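Collagen alpha-1(XV) chain (Homo sapiens, PDB 3N3F) probably brings three chains of this basement-membrane collagen together through its trimerization domain, so that they can fold into a triple helix. Local coordinates at residues F34-R38 with D39-K43. Numbering follows the deposited sequence.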
loop_
_atom_site.group_PDB
_atom_site.type_symbol
_atom_site.label_atom_id
_atom_site.label_comp_id
_atom_site.label_asym_id
_atom_site.label_seq_id
_atom_site.Cartn_x
_atom_site.Cartn_y
_atom_site.Cartn_z
ATOM N N PHE A 34 -3.758 -6.815 -2.486
ATOM C CA PHE A 34 -3.191 -6.981 -3.818
ATOM C C PHE A 34 -3.235 -5.618 -4.479
ATOM O O PHE A 34 -3.893 -4.706 -3.986
ATOM C CB PHE A 34 -4.024 -7.962 -4.646
ATOM C CG PHE A 34 -3.766 -9.398 -4.320
ATOM C CD1 PHE A 34 -2.842 -10.134 -5.055
ATOM C CD2 PHE A 34 -4.436 -10.018 -3.269
ATOM C CE1 PHE A 34 -2.590 -11.466 -4.747
ATOM C CE2 PHE A 34 -4.188 -11.348 -2.953
ATOM C CZ PHE A 34 -3.265 -12.074 -3.693
ATOM N N ILE A 35 -2.512 -5.471 -5.577
ATOM C CA ILE A 35 -2.518 -4.219 -6.310
ATOM C C ILE A 35 -2.810 -4.571 -7.756
ATOM O O ILE A 35 -2.223 -5.498 -8.305
ATOM C CB ILE A 35 -1.159 -3.502 -6.243
ATOM C CG1 ILE A 35 -0.053 -4.449 -6.702
ATOM C CG2 ILE A 35 -0.898 -3.017 -4.833
ATOM C CD1 ILE A 35 1.222 -3.753 -7.071
ATOM N N ARG A 36 -3.736 -3.840 -8.357
ATOM C CA ARG A 36 -4.105 -4.054 -9.744
ATOM C C ARG A 36 -3.037 -3.357 -10.591
ATOM O O ARG A 36 -2.823 -2.154 -10.456
ATOM C CB ARG A 36 -5.474 -3.422 -10.008
ATOM C CG ARG A 36 -6.436 -4.272 -10.811
ATOM C CD ARG A 36 -5.814 -4.721 -12.095
ATOM N NE ARG A 36 -6.800 -5.004 -13.129
ATOM C CZ ARG A 36 -6.468 -5.314 -14.376
ATOM N NH1 ARG A 36 -5.189 -5.379 -14.710
ATOM N NH2 ARG A 36 -7.404 -5.539 -15.288
ATOM N N VAL A 37 -2.352 -4.109 -11.442
ATOM C CA VAL A 37 -1.327 -3.514 -12.294
ATOM C C VAL A 37 -1.570 -3.866 -13.752
ATOM O O VAL A 37 -2.585 -4.463 -14.100
ATOM C CB VAL A 37 0.092 -3.987 -11.908
ATOM C CG1 VAL A 37 0.378 -3.632 -10.460
ATOM C CG2 VAL A 37 0.230 -5.479 -12.135
ATOM N N ARG A 38 -0.633 -3.487 -14.606
ATOM C CA ARG A 38 -0.757 -3.774 -16.025
ATOM C C ARG A 38 -0.725 -5.282 -16.273
ATOM O O ARG A 38 0.243 -5.961 -15.922
ATOM C CB ARG A 38 0.379 -3.094 -16.789
ATOM C CG ARG A 38 0.367 -3.315 -18.289
ATOM C CD ARG A 38 1.569 -2.625 -18.914
ATOM N NE ARG A 38 2.817 -3.083 -18.310
ATOM C CZ ARG A 38 3.990 -2.475 -18.455
ATOM N NH1 ARG A 38 4.086 -1.373 -19.187
ATOM N NH2 ARG A 38 5.071 -2.971 -17.866
ATOM N N ASP A 39 -1.800 -5.787 -16.871
ATOM C CA ASP A 39 -1.948 -7.199 -17.210
ATOM C C ASP A 39 -2.131 -8.158 -16.041
ATOM O O ASP A 39 -1.885 -9.357 -16.173
ATOM C CB ASP A 39 -0.766 -7.659 -18.068
ATOM C CG ASP A 39 -0.579 -6.802 -19.305
ATOM O OD1 ASP A 39 -1.576 -6.560 -20.017
ATOM O OD2 ASP A 39 0.563 -6.376 -19.567
ATOM N N GLY A 40 -2.568 -7.645 -14.897
ATOM C CA GLY A 40 -2.783 -8.528 -13.768
ATOM C C GLY A 40 -2.789 -7.859 -12.413
ATOM O O GLY A 40 -3.246 -6.730 -12.260
ATOM N N TRP A 41 -2.280 -8.586 -11.425
ATOM C CA TRP A 41 -2.202 -8.106 -10.058
ATOM C C TRP A 41 -0.869 -8.548 -9.476
ATOM O O TRP A 41 -0.176 -9.398 -10.039
ATOM C CB TRP A 41 -3.305 -8.727 -9.191
ATOM C CG TRP A 41 -4.701 -8.648 -9.731
ATOM C CD1 TRP A 41 -5.678 -7.772 -9.354
ATOM C CD2 TRP A 41 -5.297 -9.524 -10.692
ATOM N NE1 TRP A 41 -6.849 -8.054 -10.015
ATOM C CE2 TRP A 41 -6.643 -9.126 -10.843
ATOM C CE3 TRP A 41 -4.824 -10.614 -11.440
ATOM C CZ2 TRP A 41 -7.525 -9.778 -11.715
ATOM C CZ3 TRP A 41 -5.704 -11.262 -12.307
ATOM C CH2 TRP A 41 -7.037 -10.841 -12.435
ATOM N N LYS A 42 -0.526 -7.965 -8.336
ATOM C CA LYS A 42 0.685 -8.313 -7.605
ATOM C C LYS A 42 0.293 -8.290 -6.137
ATOM O O LYS A 42 -0.381 -7.366 -5.684
ATOM C CB LYS A 42 1.804 -7.306 -7.870
ATOM C CG LYS A 42 2.510 -7.493 -9.205
ATOM C CD LYS A 42 3.683 -6.530 -9.339
ATOM C CE LYS A 42 4.505 -6.826 -10.575
ATOM N NZ LYS A 42 5.668 -5.901 -10.703
ATOM N N LYS A 43 0.702 -9.313 -5.397
ATOM C CA LYS A 43 0.366 -9.406 -3.985
ATOM C C LYS A 43 1.271 -8.537 -3.128
ATOM O O LYS A 43 2.489 -8.544 -3.295
ATOM C CB LYS A 43 0.461 -10.862 -3.514
ATOM C CG LYS A 43 -0.021 -11.081 -2.093
ATOM C CD LYS A 43 -0.108 -12.559 -1.749
ATOM C CE LYS A 43 -0.809 -12.759 -0.415
ATOM N NZ LYS A 43 -1.041 -14.193 -0.112
#
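Val37 and Gly40 close a tight beta hairpin, in which strand 32-37 turns straight into strand 40-43 at the edge of the chain's sheet. Val37 N gives a bond of 2.9 Å to Gly40 O, Gly40 N returns a longer one to Val37 O, and Ile35 and Lys42 exchange a second backbone pair. The turn is a type II beta turn with Arg38 and Asp39 at its corners. At the backbone angles of Gly40 (phi 159°, psi -146°) a CB would be jammed against the carbonyl oxygen of Asp39. This two-residue hairpin belongs to the collagen trimerization domain, and Trp41 carries the sheet onward by pairing antiparallel with a strand of the second subunit. Arg36 CG lies 3.9 Å from Trp41 CD1, and the bend at chi2 (-53°) sends CD and the guanidinium back toward the turn. There NH1 donates to Val37 O at 2.8 Å, almost in line with the carbonyl, and weakly to Gly40 O, while NH2 reaches Ala16 O. A leucine in place of Arg36 would probably cost Val37 O the shorter of its two bonds and Ala16 O this donor. At the hairpin's open end the extended chain of Lys43 crosses the Phe34 ring, CG over one face, 4.0 Å from the centroid, in a CH-pi contact, and NZ ends in a salt bridge to Glu32. Lys42 CB packs 3.6 Å from Ile35 CG1, and Lys42 NZ hydrogen-bonds Thr31 OG1 of the second subunit.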